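Local coordinates for RTX toxin RtxA (Vibrio vulnificus MO6-24/O, PDB 6IMP), which is a virulence toxin whose alpha/beta-hydrolase-fold domain, the part modelled here, probably acts as a hydrolase, at residues V14-K26 / Q68-T80. Numbering follows the deposited sequence.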
# COMPACT_ATOMS: atom_id res chain seq x y z
N VAL A 14 3.31 14.31 16.33
CA VAL A 14 3.92 13.85 17.59
C VAL A 14 4.05 12.32 17.63
O VAL A 14 3.15 11.59 17.21
CB VAL A 14 3.12 14.36 18.83
CG1 VAL A 14 1.62 14.10 18.67
CG2 VAL A 14 3.64 13.75 20.13
N ALA A 15 5.18 11.84 18.15
CA ALA A 15 5.50 10.41 18.26
C ALA A 15 4.45 9.37 18.78
O ALA A 15 3.95 9.45 19.94
CB ALA A 15 6.62 10.23 19.29
N ILE A 16 4.25 8.31 17.95
CA ILE A 16 2.99 7.56 17.77
C ILE A 16 3.00 6.01 17.95
O ILE A 16 1.99 5.35 17.65
CB ILE A 16 2.40 7.91 16.38
CG1 ILE A 16 0.88 7.90 16.39
CG2 ILE A 16 2.97 7.02 15.28
CD1 ILE A 16 0.27 8.75 15.29
N GLU A 17 4.08 5.44 18.49
CA GLU A 17 4.09 4.00 18.86
C GLU A 17 3.29 3.79 20.16
O GLU A 17 3.00 4.75 20.87
CB GLU A 17 5.54 3.45 19.01
CG GLU A 17 5.64 1.92 19.06
CD GLU A 17 7.00 1.37 18.63
OE1 GLU A 17 8.02 1.70 19.28
OE2 GLU A 17 7.05 0.58 17.66
N ASN A 18 2.93 2.54 20.44
CA ASN A 18 1.91 2.20 21.43
C ASN A 18 2.19 0.76 21.93
O ASN A 18 3.11 0.12 21.43
CB ASN A 18 0.54 2.31 20.75
CG ASN A 18 -0.62 2.45 21.72
OD1 ASN A 18 -0.50 3.07 22.77
ND2 ASN A 18 -1.78 1.92 21.33
N ASP A 19 1.36 0.26 22.82
CA ASP A 19 1.57 -1.05 23.42
C ASP A 19 0.52 -2.06 23.00
O ASP A 19 -0.66 -1.84 23.17
CB ASP A 19 1.52 -0.90 24.93
CG ASP A 19 2.87 -1.03 25.57
OD1 ASP A 19 3.88 -0.75 24.89
OD2 ASP A 19 2.94 -1.42 26.76
N GLY A 20 0.91 -3.19 22.44
CA GLY A 20 -0.08 -4.18 22.09
C GLY A 20 -0.72 -4.68 23.36
O GLY A 20 -0.03 -4.97 24.33
N THR A 21 -2.04 -4.66 23.43
CA THR A 21 -2.75 -5.37 24.48
C THR A 21 -4.06 -5.94 24.00
O THR A 21 -5.01 -5.20 23.81
CB THR A 21 -3.07 -4.41 25.60
OG1 THR A 21 -4.09 -3.50 25.16
CG2 THR A 21 -1.85 -3.62 25.95
N PRO A 22 -4.13 -7.31 23.91
CA PRO A 22 -4.87 -7.80 22.73
C PRO A 22 -6.37 -7.78 22.96
O PRO A 22 -6.78 -7.03 23.83
CB PRO A 22 -4.39 -9.24 22.57
CG PRO A 22 -3.14 -9.33 23.38
CD PRO A 22 -3.49 -8.53 24.57
N PRO A 23 -7.23 -8.53 22.16
CA PRO A 23 -6.81 -8.81 20.79
C PRO A 23 -7.73 -8.09 19.82
O PRO A 23 -8.69 -7.47 20.23
CB PRO A 23 -6.98 -10.30 20.73
CG PRO A 23 -8.29 -10.53 21.40
CD PRO A 23 -8.49 -9.39 22.36
N ARG A 24 -7.43 -8.17 18.53
CA ARG A 24 -7.90 -7.16 17.60
C ARG A 24 -9.39 -7.21 17.34
O ARG A 24 -9.94 -8.27 17.18
CB ARG A 24 -7.21 -7.41 16.28
CG ARG A 24 -7.64 -8.71 15.65
CD ARG A 24 -6.96 -9.91 16.28
NE ARG A 24 -7.38 -11.17 15.65
CZ ARG A 24 -6.62 -11.90 14.83
NH1 ARG A 24 -5.39 -11.52 14.54
NH2 ARG A 24 -7.10 -13.02 14.31
N ASP A 25 -10.02 -6.05 17.25
CA ASP A 25 -11.48 -5.94 17.13
C ASP A 25 -11.94 -5.48 15.75
O ASP A 25 -11.17 -4.95 14.96
CB ASP A 25 -12.08 -5.07 18.25
CG ASP A 25 -11.84 -3.58 18.05
OD1 ASP A 25 -12.35 -3.00 17.07
OD2 ASP A 25 -11.18 -2.97 18.92
N LYS A 26 -13.22 -5.73 15.49
CA LYS A 26 -13.85 -5.42 14.21
C LYS A 26 -15.35 -5.19 14.44
O LYS A 26 -15.83 -5.34 15.56
CB LYS A 26 -13.67 -6.59 13.23
CG LYS A 26 -12.47 -7.48 13.50
CD LYS A 26 -12.74 -8.90 13.09
CE LYS A 26 -13.55 -9.66 14.14
NZ LYS A 26 -14.93 -10.00 13.68
N GLN A 68 11.71 -5.93 14.12
CA GLN A 68 10.91 -5.83 15.35
C GLN A 68 9.43 -5.59 15.05
O GLN A 68 9.09 -4.80 14.17
CB GLN A 68 11.44 -4.71 16.27
CG GLN A 68 11.46 -3.31 15.66
CD GLN A 68 12.85 -2.83 15.32
OE1 GLN A 68 13.69 -3.59 14.84
NE2 GLN A 68 13.10 -1.55 15.54
N LYS A 69 8.56 -6.29 15.79
CA LYS A 69 7.12 -5.98 15.84
C LYS A 69 6.90 -4.51 16.18
O LYS A 69 7.67 -3.94 16.96
CB LYS A 69 6.41 -6.83 16.88
CG LYS A 69 6.34 -8.31 16.54
CD LYS A 69 5.20 -9.00 17.27
CE LYS A 69 4.59 -10.11 16.43
NZ LYS A 69 3.56 -10.89 17.16
N VAL A 70 5.85 -3.93 15.62
CA VAL A 70 5.52 -2.51 15.86
C VAL A 70 4.00 -2.29 15.89
O VAL A 70 3.27 -2.73 15.00
CB VAL A 70 6.20 -1.60 14.79
CG1 VAL A 70 5.51 -0.25 14.68
CG2 VAL A 70 7.68 -1.40 15.14
N THR A 71 3.52 -1.65 16.96
CA THR A 71 2.11 -1.24 17.08
C THR A 71 2.04 0.28 17.13
O THR A 71 2.79 0.91 17.87
CB THR A 71 1.45 -1.79 18.36
OG1 THR A 71 1.38 -3.22 18.31
CG2 THR A 71 0.04 -1.23 18.51
N LEU A 72 1.11 0.85 16.36
CA LEU A 72 0.98 2.31 16.25
C LEU A 72 -0.40 2.74 16.75
O LEU A 72 -1.35 1.94 16.72
CB LEU A 72 1.17 2.74 14.80
CG LEU A 72 2.41 2.25 14.04
CD1 LEU A 72 2.43 2.88 12.66
CD2 LEU A 72 3.70 2.57 14.78
N LYS A 73 -0.51 3.99 17.21
CA LYS A 73 -1.82 4.57 17.59
C LYS A 73 -2.55 5.11 16.36
O LYS A 73 -2.43 6.29 15.99
CB LYS A 73 -1.66 5.70 18.63
CG LYS A 73 -2.99 6.33 19.06
CD LYS A 73 -2.91 7.83 19.32
CE LYS A 73 -2.01 8.16 20.50
NZ LYS A 73 -2.46 9.36 21.24
N GLY A 74 -3.35 4.25 15.74
CA GLY A 74 -4.23 4.68 14.66
C GLY A 74 -5.38 5.51 15.18
O GLY A 74 -5.63 5.57 16.39
N GLU A 75 -6.09 6.17 14.27
CA GLU A 75 -7.21 7.02 14.63
C GLU A 75 -8.48 6.23 15.04
O GLU A 75 -9.33 6.76 15.76
CB GLU A 75 -7.53 8.01 13.51
CG GLU A 75 -8.62 9.01 13.87
CD GLU A 75 -8.91 10.01 12.77
OE1 GLU A 75 -8.36 9.85 11.65
OE2 GLU A 75 -9.70 10.96 13.01
N ALA A 76 -8.60 4.98 14.59
CA ALA A 76 -9.74 4.12 14.95
C ALA A 76 -9.34 2.98 15.89
O ALA A 76 -10.18 2.18 16.29
CB ALA A 76 -10.40 3.55 13.70
N GLY A 77 -8.07 2.89 16.24
CA GLY A 77 -7.56 1.69 16.91
C GLY A 77 -6.08 1.49 16.65
O GLY A 77 -5.37 2.43 16.28
N ARG A 78 -5.59 0.26 16.84
CA ARG A 78 -4.16 -0.01 16.67
C ARG A 78 -3.81 -0.67 15.33
O ARG A 78 -4.63 -1.34 14.70
CB ARG A 78 -3.58 -0.76 17.87
CG ARG A 78 -4.04 -2.18 18.07
CD ARG A 78 -3.78 -2.63 19.51
NE ARG A 78 -4.17 -4.01 19.72
CZ ARG A 78 -5.43 -4.44 19.86
NH1 ARG A 78 -5.68 -5.72 20.07
NH2 ARG A 78 -6.44 -3.58 19.82
N LEU A 79 -2.60 -0.35 14.88
CA LEU A 79 -2.11 -0.72 13.55
C LEU A 79 -0.84 -1.54 13.69
O LEU A 79 0.21 -1.03 14.10
CB LEU A 79 -1.81 0.53 12.72
CG LEU A 79 -2.96 1.48 12.40
CD1 LEU A 79 -2.43 2.79 11.81
CD2 LEU A 79 -3.96 0.83 11.46
N THR A 80 -0.93 -2.82 13.33
CA THR A 80 0.10 -3.77 13.72
C THR A 80 0.90 -4.27 12.53
O THR A 80 0.36 -4.54 11.46
CB THR A 80 -0.54 -4.97 14.40
OG1 THR A 80 -1.46 -5.58 13.49
CG2 THR A 80 -1.28 -4.52 15.63
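An edge strand of the alpha/beta-hydrolase sheet, 67-73, is met here by the irregular N-terminal loop, which bridges it at E17 and L72 and then runs on over R78 of the next strand. I16 and N18 clasp the strand through backbone atoms. K73 N donates to I16 O over 2.9 Å, nearly straight at 171°, while N18 N reaches T71 O at 3.0 Å in a bond that is weak, its angle only 127°. Since L72 gives its own N-H and carbonyl to L79 in the hairpin, the loop takes the outward-facing groups of T71 and K73.

Side chains fill in around this single bridge. The I16 and K73 chains cross at about a right angle, I16 CG1 lying 4.0 Å from K73 CB. With CG anti to the backbone N (chi1 -166°), E17 passes alongside T71 O and sets OE2 against the methyls of V70, 3.3 Å from CG2, a carboxylate on an aliphatic surface. N18 CB rests over the T71-K73 backbone.

Farther along, R78 stretches out from CG to NE to meet the T21-R24 backbone, where a cis peptide precedes P23. T21 O sits over one face of its guanidinium, offset toward the rim, and P23 CA lies at the edge, in plane, 3.4 Å from NH1. These are packing contacts; the charge is met by D142, which forms a salt bridge with NH2 and also accepts D25 N.

The loop thus runs on the protein surface along the hairpin 67-73/78-84: at one end D164 of helix 147-164 accepts I16 N, and Y160 of that helix packs on E17 and V70; at the other, R24 and K26 lean on helix 44-48.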